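Local coordinates for oligopeptide ABC transporter, periplasmic oligopeptide-binding protein, putative (Thermotoga maritima MSB8, PDB 5IPW) that probably binds oligopeptides in the periplasm and hands them to an ABC transporter for uptake into the cell, at residues Gln51-Val56 with Asn607-Leu612; Leu84-Lys89 with Thr620-Met625; Arg327-Ile332 with Ala599-Asn604. All coordinates share one frame; numbering follows the deposited sequence.

Contact 1 (Gln51-Val56 with Asn607-Leu612); sequences QPVEKV and NVPEFL
The side-chain amide of N607 reaches the loop P52-K55 and pairs with its backbone. OD1 of N607 accepts two N-H groups: K55 N at 2.9 Å, nearly straight at 169° and in the carbonyl plane, and E54 N at 3.0 Å, bent and from above that plane. ND2 of N607 donates to K55 O at 3.0 Å, with that oxygen in the plane of the amide, and also to Q628 O. With CG anti to its own carbonyl carbon (chi1 -82°), N607 presents both ends of the amide to this loop. This is the tightly packed part, and N607 is buried.

V53 packs against the backbone, its CB 3.5 Å from N607 O; its touch on P609 is looser, V53 CG2 to P609 CG 4.1 Å, the two side chains crossing at about a right angle. E54 lies on the solvent side. Its OE2 accepts N607 N at 3.2 Å from above the carboxylate plane. A water bridges OE2 to V608 O, and OE1 forms a salt bridge with R606. The chemistry implies that two irregular loops are joined mainly by one side-chain amide bonded to backbone N-H and C=O groups, with the E54 carboxylate on the exposed side.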
ATOM      1  N   GLN A  51       9.223  19.949  -4.344  1.00 42.24           N
ATOM      2  CA  GLN A  51      10.613  19.859  -4.745  1.00 45.85           C
ATOM      3  C   GLN A  51      10.794  18.663  -5.672  1.00 44.32           C
ATOM      4  O   GLN A  51      10.438  17.538  -5.319  1.00 43.96           O
ATOM      5  CB  GLN A  51      11.537  19.737  -3.548  1.00 49.96           C
ATOM      6  CG  GLN A  51      13.001  19.817  -3.935  1.00 55.05           C
ATOM      7  CD  GLN A  51      13.896  19.571  -2.750  1.00 65.03           C
ATOM      8  OE1 GLN A  51      13.792  20.269  -1.733  1.00 76.93           O
ATOM      9  NE2 GLN A  51      14.771  18.567  -2.855  1.00 65.39           N
ATOM     10  N   PRO A  52      11.339  18.907  -6.865  1.00 40.81           N
ATOM     11  CA  PRO A  52      11.531  17.836  -7.813  1.00 42.35           C
ATOM     12  C   PRO A  52      12.341  16.671  -7.283  1.00 42.76           C
ATOM     13  O   PRO A  52      13.240  16.855  -6.473  1.00 43.81           O
ATOM     14  CB  PRO A  52      12.303  18.505  -8.943  1.00 43.39           C
ATOM     15  CG  PRO A  52      11.871  19.918  -8.902  1.00 44.48           C
ATOM     16  CD  PRO A  52      11.558  20.229  -7.470  1.00 42.04           C
ATOM     17  N   VAL A  53      12.020  15.479  -7.771  1.00 42.74           N
ATOM     18  CA  VAL A  53      12.808  14.297  -7.484  1.00 42.40           C
ATOM     19  C   VAL A  53      14.226  14.461  -8.004  1.00 41.65           C
ATOM     20  O   VAL A  53      15.165  13.985  -7.385  1.00 41.92           O
ATOM     21  CB  VAL A  53      12.173  13.035  -8.107  1.00 41.38           C
ATOM     22  CG1 VAL A  53      13.158  11.878  -8.137  1.00 40.90           C
ATOM     23  CG2 VAL A  53      10.925  12.649  -7.335  1.00 40.83           C
ATOM     24  N   GLU A  54      14.377  15.133  -9.137  1.00 41.97           N
ATOM     25  CA  GLU A  54      15.642  15.137  -9.852  1.00 42.69           C
ATOM     26  C   GLU A  54      16.076  16.543 -10.201  1.00 40.95           C
ATOM     27  O   GLU A  54      17.209  16.935  -9.935  1.00 40.08           O
ATOM     28  CB  GLU A  54      15.480  14.311 -11.125  1.00 46.72           C
ATOM     29  CG  GLU A  54      16.767  13.909 -11.810  1.00 50.17           C
ATOM     30  CD  GLU A  54      16.505  13.208 -13.129  1.00 54.21           C
ATOM     31  OE1 GLU A  54      17.313  13.397 -14.070  1.00 57.93           O
ATOM     32  OE2 GLU A  54      15.487  12.485 -13.227  1.00 50.30           O
ATOM     33  N   LYS A  55      15.184  17.294 -10.828  1.00 38.02           N
ATOM     34  CA  LYS A  55      15.487  18.655 -11.189  1.00 38.06           C
ATOM     35  C   LYS A  55      14.229  19.397 -11.568  1.00 37.09           C
ATOM     36  O   LYS A  55      13.174  18.798 -11.756  1.00 37.17           O
ATOM     37  CB  LYS A  55      16.478  18.691 -12.348  1.00 39.65           C
ATOM     38  CG  LYS A  55      15.983  18.014 -13.612  1.00 41.79           C
ATOM     39  CD  LYS A  55      17.095  17.865 -14.644  1.00 41.53           C
ATOM     40  CE  LYS A  55      17.361  19.176 -15.354  1.00 41.23           C
ATOM     41  NZ  LYS A  55      18.426  19.038 -16.378  1.00 41.25           N
ATOM     42  N   VAL A  56      14.356  20.710 -11.687  1.00 35.43           N
ATOM     43  CA  VAL A  56      13.239  21.543 -12.081  1.00 35.64           C
ATOM     44  C   VAL A  56      12.874  21.182 -13.515  1.00 35.20           C
ATOM     45  O   VAL A  56      13.740  21.105 -14.376  1.00 37.85           O
ATOM     46  CB  VAL A  56      13.581  23.041 -11.943  1.00 35.63           C
ATOM     47  CG1 VAL A  56      12.456  23.924 -12.481  1.00 34.73           C
ATOM     48  CG2 VAL A  56      13.841  23.379 -10.479  1.00 36.21           C
ATOM     49  N   ASN A 607      12.395  13.124 -13.535  1.00 34.48           N
ATOM     50  CA  ASN A 607      11.830  13.267 -12.184  1.00 32.60           C
ATOM     51  C   ASN A 607      11.159  11.983 -11.699  1.00 32.71           C
ATOM     52  O   ASN A 607      10.262  12.023 -10.853  1.00 31.64           O
ATOM     53  CB  ASN A 607      10.861  14.470 -12.088  1.00 31.84           C
ATOM     54  CG  ASN A 607      11.578  15.806 -11.877  1.00 31.70           C
ATOM     55  OD1 ASN A 607      12.753  15.865 -11.545  1.00 31.55           O
ATOM     56  ND2 ASN A 607      10.850  16.885 -12.064  1.00 32.34           N
ATOM     57  N   VAL A 608      11.607  10.846 -12.230  1.00 33.58           N
ATOM     58  CA  VAL A 608      11.129   9.537 -11.788  1.00 35.01           C
ATOM     59  C   VAL A 608      12.184   8.956 -10.852  1.00 35.32           C
ATOM     60  O   VAL A 608      13.343   8.851 -11.239  1.00 34.78           O
ATOM     61  CB  VAL A 608      10.920   8.561 -12.967  1.00 36.19           C
ATOM     62  CG1 VAL A 608      10.269   7.277 -12.486  1.00 36.20           C
ATOM     63  CG2 VAL A 608      10.050   9.189 -14.052  1.00 37.13           C
ATOM     64  N   PRO A 609      11.788   8.574  -9.621  1.00 35.75           N
ATOM     65  CA  PRO A 609      12.740   8.033  -8.642  1.00 37.30           C
ATOM     66  C   PRO A 609      13.409   6.738  -9.082  1.00 38.14           C
ATOM     67  O   PRO A 609      12.743   5.843  -9.592  1.00 39.10           O
ATOM     68  CB  PRO A 609      11.880   7.762  -7.397  1.00 36.26           C
ATOM     69  CG  PRO A 609      10.634   8.521  -7.598  1.00 37.07           C
ATOM     70  CD  PRO A 609      10.429   8.675  -9.070  1.00 36.49           C
ATOM     71  N   GLU A 610      14.711   6.644  -8.843  1.00 40.81           N
ATOM     72  CA  GLU A 610      15.486   5.458  -9.177  1.00 44.71           C
ATOM     73  C   GLU A 610      14.981   4.253  -8.396  1.00 44.82           C
ATOM     74  O   GLU A 610      14.696   3.201  -8.969  1.00 45.80           O
ATOM     75  CB  GLU A 610      16.961   5.703  -8.865  1.00 49.14           C
ATOM     76  CG  GLU A 610      17.913   4.759  -9.574  1.00 55.13           C
ATOM     77  CD  GLU A 610      19.374   4.994  -9.210  1.00 59.27           C
ATOM     78  OE1 GLU A 610      20.128   4.002  -9.130  1.00 64.75           O
ATOM     79  OE2 GLU A 610      19.775   6.160  -9.003  1.00 62.04           O
ATOM     80  N   PHE A 611      14.863   4.423  -7.083  1.00 46.49           N
ATOM     81  CA  PHE A 611      14.398   3.363  -6.188  1.00 46.17           C
ATOM     82  C   PHE A 611      13.032   3.727  -5.621  1.00 44.05           C
ATOM     83  O   PHE A 611      12.715   4.902  -5.434  1.00 41.31           O
ATOM     84  CB  PHE A 611      15.398   3.152  -5.045  1.00 48.50           C
ATOM     85  CG  PHE A 611      16.815   2.931  -5.508  1.00 51.87           C
ATOM     86  CD1 PHE A 611      17.226   1.685  -5.978  1.00 53.48           C
ATOM     87  CD2 PHE A 611      17.740   3.972  -5.481  1.00 54.36           C
ATOM     88  CE1 PHE A 611      18.530   1.482  -6.405  1.00 54.03           C
ATOM     89  CE2 PHE A 611      19.044   3.775  -5.906  1.00 55.07           C
ATOM     90  CZ  PHE A 611      19.438   2.528  -6.372  1.00 55.48           C
ATOM     91  N   LEU A 612      12.234   2.705  -5.347  1.00 42.26           N
ATOM     92  CA  LEU A 612      10.901   2.887  -4.801  1.00 43.07           C
ATOM     93  C   LEU A 612      10.376   1.545  -4.313  1.00 45.79           C
ATOM     94  O   LEU A 612      10.681   0.501  -4.887  1.00 44.34           O
ATOM     95  CB  LEU A 612       9.951   3.441  -5.867  1.00 42.19           C
ATOM     96  CG  LEU A 612       8.637   4.061  -5.388  1.00 40.60           C
ATOM     97  CD1 LEU A 612       8.874   5.460  -4.860  1.00 40.11           C
ATOM     98  CD2 LEU A 612       7.629   4.120  -6.523  1.00 40.89           C
TER
HETATM   99  O   HOH W   1      13.998  10.313 -13.286  1.00 37.38           O

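Contact 2 (Leu84-Lys89 with Thr620-Met625); sequences LAFWDK and TPLNAM
A Met-aromatic contact joins F86 and M625. F86 lies on strand 85-87, an outermost strand of a five-stranded antiparallel sheet, while M625 follows the 3-10 turn 622-624. The methyl CE of M625 sits over the centre of one face of the F86 ring, 3.5 Å from the centroid and 7° off the ring normal, which makes a CH-pi contact. The sulfur SD of M625 stays over the same face, 4.5 Å from the centroid. The M625 chain bends at chi2 (50°), and this turns its thioether end back to the ring. L622 meets the ring differently. Its CD2 comes to the edge, near the ring plane, 4.2 Å from F86 CE1. One residue thus covers a face and the other meets the edge. An alanine in place of F86 would probably leave the methyl of M625 without its aromatic face and open a gap beside L622.

The 3-10 turn is held by backbone bonds from A624 N to P621 O and from M625 N to L622 O, and P621 follows a cis peptide bond. These bonds hold the turn from which L622 and M625 reach F86.

Beyond the strand, the backbone of K89 meets N623. The amide carbon CG of N623 is 3.3 Å from K89 O. The modelled OD1 is the nearer end of the amide, so two acceptors face each other and the assignment of the ends is doubtful. K89 itself runs extended away from this point, and its NZ is bonded to F611 O. In chemical terms this is an apolar joint of ring, thioether and isobutyl group, with a polar meeting of less certain detail at its outer end.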
ATOM      1  N   LEU A  84      -5.408  15.223   1.268  1.00 40.50           N
ATOM      2  CA  LEU A  84      -5.238  16.355   2.172  1.00 39.79           C
ATOM      3  C   LEU A  84      -3.788  16.388   2.586  1.00 38.94           C
ATOM      4  O   LEU A  84      -3.167  17.443   2.663  1.00 38.06           O
ATOM      5  CB  LEU A  84      -6.123  16.213   3.404  1.00 41.57           C
ATOM      6  CG  LEU A  84      -7.618  16.409   3.165  1.00 43.86           C
ATOM      7  CD1 LEU A  84      -8.400  16.146   4.439  1.00 44.33           C
ATOM      8  CD2 LEU A  84      -7.908  17.812   2.660  1.00 44.80           C
ATOM      9  N   ALA A  85      -3.252  15.210   2.849  1.00 39.25           N
ATOM     10  CA  ALA A  85      -1.845  15.070   3.124  1.00 40.71           C
ATOM     11  C   ALA A  85      -1.374  13.767   2.511  1.00 41.01           C
ATOM     12  O   ALA A  85      -2.012  12.727   2.679  1.00 41.48           O
ATOM     13  CB  ALA A  85      -1.601  15.078   4.621  1.00 40.87           C
ATOM     14  N   PHE A  86      -0.265  13.834   1.787  1.00 41.78           N
ATOM     15  CA  PHE A  86       0.265  12.671   1.095  1.00 42.80           C
ATOM     16  C   PHE A  86       1.155  11.876   2.016  1.00 45.66           C
ATOM     17  O   PHE A  86       1.666  12.396   3.019  1.00 45.24           O
ATOM     18  CB  PHE A  86       1.083  13.087  -0.127  1.00 40.49           C
ATOM     19  CG  PHE A  86       0.265  13.691  -1.225  1.00 40.84           C
ATOM     20  CD1 PHE A  86      -0.362  12.887  -2.163  1.00 40.85           C
ATOM     21  CD2 PHE A  86       0.131  15.061  -1.335  1.00 40.70           C
ATOM     22  CE1 PHE A  86      -1.112  13.437  -3.182  1.00 39.91           C
ATOM     23  CE2 PHE A  86      -0.620  15.618  -2.357  1.00 41.44           C
ATOM     24  CZ  PHE A  86      -1.243  14.801  -3.281  1.00 40.68           C
ATOM     25  N   TRP A  87       1.349  10.611   1.660  1.00 49.34           N
ATOM     26  CA  TRP A  87       2.470   9.852   2.186  1.00 51.91           C
ATOM     27  C   TRP A  87       3.730  10.590   1.765  1.00 54.24           C
ATOM     28  O   TRP A  87       3.755  11.244   0.725  1.00 54.28           O
ATOM     29  CB  TRP A  87       2.530   8.440   1.575  1.00 50.47           C
ATOM     30  CG  TRP A  87       1.494   7.460   2.025  1.00 48.68           C
ATOM     31  CD1 TRP A  87       0.648   6.753   1.228  1.00 50.02           C
ATOM     32  CD2 TRP A  87       1.222   7.044   3.369  1.00 48.05           C
ATOM     33  NE1 TRP A  87      -0.145   5.926   1.986  1.00 49.77           N
ATOM     34  CE2 TRP A  87       0.183   6.088   3.307  1.00 48.94           C
ATOM     35  CE3 TRP A  87       1.750   7.387   4.620  1.00 46.80           C
ATOM     36  CZ2 TRP A  87      -0.340   5.473   4.447  1.00 47.67           C
ATOM     37  CZ3 TRP A  87       1.229   6.776   5.754  1.00 46.81           C
ATOM     38  CH2 TRP A  87       0.194   5.832   5.661  1.00 48.01           C
ATOM     39  N   ASP A  88       4.786  10.479   2.550  1.00 61.27           N
ATOM     40  CA  ASP A  88       6.104  10.730   2.001  1.00 67.48           C
ATOM     41  C   ASP A  88       6.423   9.548   1.071  1.00 72.97           C
ATOM     42  O   ASP A  88       5.600   8.642   0.888  1.00 66.47           O
ATOM     43  CB  ASP A  88       7.144  10.863   3.103  1.00 69.04           C
ATOM     44  CG  ASP A  88       7.489   9.542   3.739  1.00 72.05           C
ATOM     45  OD1 ASP A  88       6.601   8.667   3.847  1.00 70.95           O
ATOM     46  OD2 ASP A  88       8.658   9.380   4.136  1.00 79.44           O
ATOM     47  N   LYS A  89       7.613   9.550   0.484  1.00 80.27           N
ATOM     48  CA  LYS A  89       7.993   8.487  -0.449  1.00 80.45           C
ATOM     49  C   LYS A  89       8.044   7.092   0.211  1.00 81.89           C
ATOM     50  O   LYS A  89       7.636   6.109  -0.409  1.00 74.78           O
ATOM     51  CB  LYS A  89       9.338   8.822  -1.099  1.00 79.01           C
ATOM     52  CG  LYS A  89       9.854   7.774  -2.064  1.00 75.57           C
ATOM     53  CD  LYS A  89      11.304   8.029  -2.424  1.00 73.42           C
ATOM     54  CE  LYS A  89      11.882   6.844  -3.172  1.00 71.31           C
ATOM     55  NZ  LYS A  89      13.273   7.102  -3.624  1.00 74.33           N
ATOM     56  N   THR A 620       0.898   3.344  -5.273  1.00 38.82           N
ATOM     57  CA  THR A 620       1.919   3.362  -6.311  1.00 38.16           C
ATOM     58  C   THR A 620       1.244   3.393  -7.683  1.00 37.11           C
ATOM     59  O   THR A 620       0.297   2.656  -7.906  1.00 37.11           O
ATOM     60  CB  THR A 620       2.865   2.155  -6.172  1.00 37.33           C
ATOM     61  OG1 THR A 620       3.546   2.232  -4.912  1.00 38.41           O
ATOM     62  CG2 THR A 620       3.906   2.133  -7.269  1.00 37.58           C
ATOM     63  N   PRO A 621       1.718   4.259  -8.600  1.00 37.68           N
ATOM     64  CA  PRO A 621       2.899   5.114  -8.538  1.00 37.25           C
ATOM     65  C   PRO A 621       2.711   6.506  -7.929  1.00 37.24           C
ATOM     66  O   PRO A 621       3.619   7.320  -8.046  1.00 39.29           O
ATOM     67  CB  PRO A 621       3.272   5.255 -10.012  1.00 38.05           C
ATOM     68  CG  PRO A 621       1.946   5.329 -10.691  1.00 38.11           C
ATOM     69  CD  PRO A 621       1.028   4.420  -9.897  1.00 38.49           C
ATOM     70  N   LEU A 622       1.589   6.790  -7.272  1.00 37.38           N
ATOM     71  CA  LEU A 622       1.416   8.099  -6.606  1.00 38.17           C
ATOM     72  C   LEU A 622       2.559   8.390  -5.642  1.00 38.51           C
ATOM     73  O   LEU A 622       2.970   9.529  -5.437  1.00 39.05           O
ATOM     74  CB  LEU A 622       0.104   8.148  -5.832  1.00 37.78           C
ATOM     75  CG  LEU A 622      -0.225   9.501  -5.201  1.00 37.59           C
ATOM     76  CD1 LEU A 622      -0.445  10.547  -6.282  1.00 38.04           C
ATOM     77  CD2 LEU A 622      -1.444   9.389  -4.304  1.00 38.21           C
ATOM     78  N   ASN A 623       3.031   7.322  -5.035  1.00 42.49           N
ATOM     79  CA  ASN A 623       4.210   7.294  -4.196  1.00 44.58           C
ATOM     80  C   ASN A 623       5.455   7.960  -4.835  1.00 41.45           C
ATOM     81  O   ASN A 623       6.296   8.504  -4.135  1.00 39.20           O
ATOM     82  CB  ASN A 623       4.474   5.805  -3.908  1.00 49.67           C
ATOM     83  CG  ASN A 623       5.586   5.589  -2.939  1.00 56.03           C
ATOM     84  OD1 ASN A 623       5.945   6.492  -2.178  1.00 67.09           O
ATOM     85  ND2 ASN A 623       6.151   4.388  -2.952  1.00 55.66           N
ATOM     86  N   ALA A 624       5.571   7.886  -6.161  1.00 38.68           N
ATOM     87  CA  ALA A 624       6.651   8.537  -6.907  1.00 37.92           C
ATOM     88  C   ALA A 624       6.359  10.004  -7.234  1.00 36.78           C
ATOM     89  O   ALA A 624       7.234  10.720  -7.726  1.00 36.20           O
ATOM     90  CB  ALA A 624       6.904   7.773  -8.198  1.00 39.74           C
ATOM     91  N   MET A 625       5.118  10.419  -6.997  1.00 36.89           N
ATOM     92  CA  MET A 625       4.648  11.787  -7.184  1.00 39.32           C
ATOM     93  C   MET A 625       4.659  12.241  -8.640  1.00 37.81           C
ATOM     94  O   MET A 625       5.411  13.133  -9.016  1.00 39.09           O
ATOM     95  CB  MET A 625       5.428  12.764  -6.279  1.00 43.62           C
ATOM     96  CG  MET A 625       4.556  13.867  -5.679  1.00 47.35           C
ATOM     97  SD  MET A 625       3.054  13.209  -4.906  1.00 53.24           S
ATOM     98  CE  MET A 625       2.186  14.707  -4.480  1.00 57.42           C
TER

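Contact 3 (Arg327-Ile332 with Ala599-Asn604)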
ATOM      1  N   ARG A 327      15.109   3.297 -19.697  1.00 45.83           N
ATOM      2  CA  ARG A 327      15.828   2.656 -18.606  1.00 48.60           C
ATOM      3  C   ARG A 327      14.850   1.866 -17.764  1.00 46.68           C
ATOM      4  O   ARG A 327      13.659   2.171 -17.737  1.00 46.04           O
ATOM      5  CB  ARG A 327      16.577   3.690 -17.752  1.00 52.02           C
ATOM      6  CG  ARG A 327      15.703   4.680 -16.996  1.00 54.97           C
ATOM      7  CD  ARG A 327      16.508   5.919 -16.617  1.00 57.37           C
ATOM      8  NE  ARG A 327      15.726   6.936 -15.914  1.00 56.70           N
ATOM      9  CZ  ARG A 327      14.799   7.701 -16.481  1.00 58.02           C
ATOM     10  NH1 ARG A 327      14.499   7.559 -17.767  1.00 60.02           N
ATOM     11  NH2 ARG A 327      14.153   8.607 -15.755  1.00 58.76           N
ATOM     12  N   VAL A 328      15.360   0.833 -17.105  1.00 45.66           N
ATOM     13  CA  VAL A 328      14.557  -0.016 -16.245  1.00 45.66           C
ATOM     14  C   VAL A 328      14.808   0.392 -14.806  1.00 46.82           C
ATOM     15  O   VAL A 328      15.945   0.356 -14.325  1.00 48.06           O
ATOM     16  CB  VAL A 328      14.910  -1.504 -16.423  1.00 45.49           C
ATOM     17  CG1 VAL A 328      14.205  -2.359 -15.381  1.00 44.51           C
ATOM     18  CG2 VAL A 328      14.531  -1.974 -17.820  1.00 47.40           C
ATOM     19  N   LEU A 329      13.738   0.766 -14.120  1.00 47.17           N
ATOM     20  CA  LEU A 329      13.834   1.214 -12.744  1.00 48.32           C
ATOM     21  C   LEU A 329      13.639   0.018 -11.824  1.00 50.03           C
ATOM     22  O   LEU A 329      12.638  -0.701 -11.920  1.00 47.17           O
ATOM     23  CB  LEU A 329      12.808   2.320 -12.473  1.00 47.19           C
ATOM     24  CG  LEU A 329      13.008   3.534 -13.387  1.00 46.61           C
ATOM     25  CD1 LEU A 329      11.769   4.403 -13.428  1.00 47.72           C
ATOM     26  CD2 LEU A 329      14.212   4.347 -12.951  1.00 46.11           C
ATOM     27  N   LYS A 330      14.612  -0.183 -10.937  1.00 51.51           N
ATOM     28  CA  LYS A 330      14.651  -1.348 -10.059  1.00 51.28           C
ATOM     29  C   LYS A 330      13.794  -1.128  -8.821  1.00 48.41           C
ATOM     30  O   LYS A 330      14.288  -1.186  -7.694  1.00 47.00           O
ATOM     31  CB  LYS A 330      16.101  -1.670  -9.643  1.00 55.71           C
ATOM     32  CG  LYS A 330      16.824  -2.655 -10.547  1.00 59.82           C
ATOM     33  CD  LYS A 330      17.471  -1.985 -11.747  1.00 63.95           C
ATOM     34  CE  LYS A 330      17.996  -3.018 -12.737  1.00 67.49           C
ATOM     35  NZ  LYS A 330      18.410  -2.378 -14.018  1.00 70.44           N
ATOM     36  N   TRP A 331      12.507  -0.883  -9.025  1.00 47.78           N
ATOM     37  CA  TRP A 331      11.582  -0.764  -7.899  1.00 46.98           C
ATOM     38  C   TRP A 331      11.257  -2.156  -7.372  1.00 49.90           C
ATOM     39  O   TRP A 331      11.258  -3.129  -8.128  1.00 50.14           O
ATOM     40  CB  TRP A 331      10.290  -0.055  -8.310  1.00 44.08           C
ATOM     41  CG  TRP A 331      10.474   1.348  -8.802  1.00 40.88           C
ATOM     42  CD1 TRP A 331      11.634   2.072  -8.843  1.00 40.50           C
ATOM     43  CD2 TRP A 331       9.452   2.211  -9.289  1.00 38.31           C
ATOM     44  NE1 TRP A 331      11.392   3.324  -9.341  1.00 38.65           N
ATOM     45  CE2 TRP A 331      10.058   3.431  -9.621  1.00 37.69           C
ATOM     46  CE3 TRP A 331       8.080   2.068  -9.479  1.00 37.78           C
ATOM     47  CZ2 TRP A 331       9.340   4.493 -10.143  1.00 37.11           C
ATOM     48  CZ3 TRP A 331       7.373   3.127  -9.997  1.00 36.43           C
ATOM     49  CH2 TRP A 331       8.000   4.324 -10.316  1.00 35.52           C
ATOM     50  N   ILE A 332      10.958  -2.239  -6.080  1.00 54.56           N
ATOM     51  CA  ILE A 332      10.673  -3.512  -5.426  1.00 57.96           C
ATOM     52  C   ILE A 332       9.217  -3.611  -4.963  1.00 63.19           C
ATOM     53  O   ILE A 332       8.551  -2.594  -4.757  1.00 68.16           O
ATOM     54  CB  ILE A 332      11.616  -3.750  -4.226  1.00 58.83           C
ATOM     55  CG1 ILE A 332      11.401  -2.694  -3.125  1.00 60.19           C
ATOM     56  CG2 ILE A 332      13.069  -3.771  -4.697  1.00 57.12           C
ATOM     57  CD1 ILE A 332      12.106  -3.011  -1.815  1.00 59.61           C
ATOM     58  N   ALA A 599       9.818  -0.814 -13.316  1.00 43.10           N
ATOM     59  CA  ALA A 599       9.114   0.131 -14.154  1.00 42.26           C
ATOM     60  C   ALA A 599      10.071   0.532 -15.242  1.00 41.12           C
ATOM     61  O   ALA A 599      11.264   0.222 -15.177  1.00 40.22           O
ATOM     62  CB  ALA A 599       8.710   1.353 -13.344  1.00 41.57           C
ATOM     63  N   ILE A 600       9.559   1.223 -16.246  1.00 41.13           N
ATOM     64  CA  ILE A 600      10.424   1.803 -17.252  1.00 41.99           C
ATOM     65  C   ILE A 600      10.086   3.262 -17.439  1.00 39.19           C
ATOM     66  O   ILE A 600       8.958   3.686 -17.197  1.00 37.24           O
ATOM     67  CB  ILE A 600      10.360   1.054 -18.604  1.00 45.27           C
ATOM     68  CG1 ILE A 600       9.026   1.279 -19.321  1.00 49.23           C
ATOM     69  CG2 ILE A 600      10.605  -0.432 -18.391  1.00 46.10           C
ATOM     70  CD1 ILE A 600       9.022   0.764 -20.751  1.00 51.17           C
ATOM     71  N   ALA A 601      11.096   4.016 -17.847  1.00 37.59           N
ATOM     72  CA  ALA A 601      10.942   5.407 -18.187  1.00 38.12           C
ATOM     73  C   ALA A 601      11.872   5.693 -19.344  1.00 37.99           C
ATOM     74  O   ALA A 601      13.032   5.340 -19.301  1.00 37.94           O
ATOM     75  CB  ALA A 601      11.304   6.280 -16.997  1.00 38.56           C
ATOM     76  N   LYS A 602      11.360   6.326 -20.381  1.00 39.53           N
ATOM     77  CA  LYS A 602      12.204   6.793 -21.454  1.00 42.79           C
ATOM     78  C   LYS A 602      13.317   7.665 -20.892  1.00 42.96           C
ATOM     79  O   LYS A 602      13.160   8.291 -19.847  1.00 43.05           O
ATOM     80  CB  LYS A 602      11.388   7.591 -22.470  1.00 44.88           C
ATOM     81  CG  LYS A 602      10.414   6.739 -23.268  1.00 47.91           C
ATOM     82  CD  LYS A 602      11.100   5.956 -24.370  1.00 49.34           C
ATOM     83  CE  LYS A 602      11.387   6.840 -25.568  1.00 50.47           C
ATOM     84  NZ  LYS A 602      11.800   5.995 -26.718  1.00 54.05           N
ATOM     85  N   ASN A 603      14.434   7.714 -21.603  1.00 42.33           N
ATOM     86  CA  ASN A 603      15.581   8.500 -21.176  1.00 42.26           C
ATOM     87  C   ASN A 603      15.308   9.996 -21.081  1.00 39.98           C
ATOM     88  O   ASN A 603      16.023  10.700 -20.369  1.00 38.72           O
ATOM     89  CB  ASN A 603      16.766   8.261 -22.115  1.00 42.60           C
ATOM     90  CG  ASN A 603      17.296   6.852 -22.018  1.00 43.59           C
ATOM     91  OD1 ASN A 603      17.162   6.200 -20.987  1.00 46.75           O
ATOM     92  ND2 ASN A 603      17.892   6.369 -23.096  1.00 46.52           N
ATOM     93  N   ASN A 604      14.292  10.474 -21.798  1.00 37.66           N
ATOM     94  CA  ASN A 604      13.923  11.888 -21.754  1.00 36.85           C
ATOM     95  C   ASN A 604      12.708  12.149 -20.854  1.00 36.36           C
ATOM     96  O   ASN A 604      12.138  13.245 -20.862  1.00 34.05           O
ATOM     97  CB  ASN A 604      13.676  12.422 -23.166  1.00 36.68           C
ATOM     98  CG  ASN A 604      12.399  11.886 -23.792  1.00 37.04           C
ATOM     99  OD1 ASN A 604      11.968  10.759 -23.513  1.00 36.31           O
ATOM    100  ND2 ASN A 604      11.784  12.700 -24.653  1.00 36.24           N
TER
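L329 N donates to A599 O at 2.7 Å, and A599 N returns a bond to L329 O at 3.1 Å. The two residues form an antiparallel hydrogen-bonded pair. R327 and A601 form a second such pair, with R327 N 2.9 Å from A601 O and A601 N donating back to R327 O at 3.2 Å. V328 and I600 between them are a non-hydrogen-bonded pair. Strands 326-333 and 599-602 are neighbours in a mixed sheet, their short segments at 144°.

One face of the sheet carries R327, L329, A599 and A601. R327 places CG in the crowded position between N and carbonyl carbon (chi1 65°), and the chain then runs extended to NE. Its guanidinium lays one face over A601 CB, while NH1 donates to K602 O, which lies in the guanidinium plane; NH2 bonds F605 O. L329 CD1 packs 4.1 Å from A601 CB. Farther along, A599 CB sits over the six-membered ring of W331, 4.0 Å from its centroid and offset toward the rim. On the other face, V328 CG2 and I600 CG2 meet, and helix 311-324 covers V328. Backbone bonds thus set the strand pairing, and the small side chains of A599 and A601 are consistent with flat groups, one aromatic and one charged, lying close to the sheet.

In the fold
The segment 607-612 ties the three contacts together. Contact 1 and contact 3 have centres about 12 Å apart, and they are joined by P609 O to W331 NE1 at 2.9 Å and by L612 O to I332 N at 3.0 Å, both probable hydrogen bonds. Contact 2 also lies about 12 Å from contact 1, centre to centre. There L612 CD1 packs on N623. Contacts 2 and 3 are farther apart, with centres about 18 Å from each other, and meet where A624 CB approaches W331 CH2. Each contact brings a segment near the C-terminal end against a much earlier one. Contact 3 is nested within the loops closed by the other two.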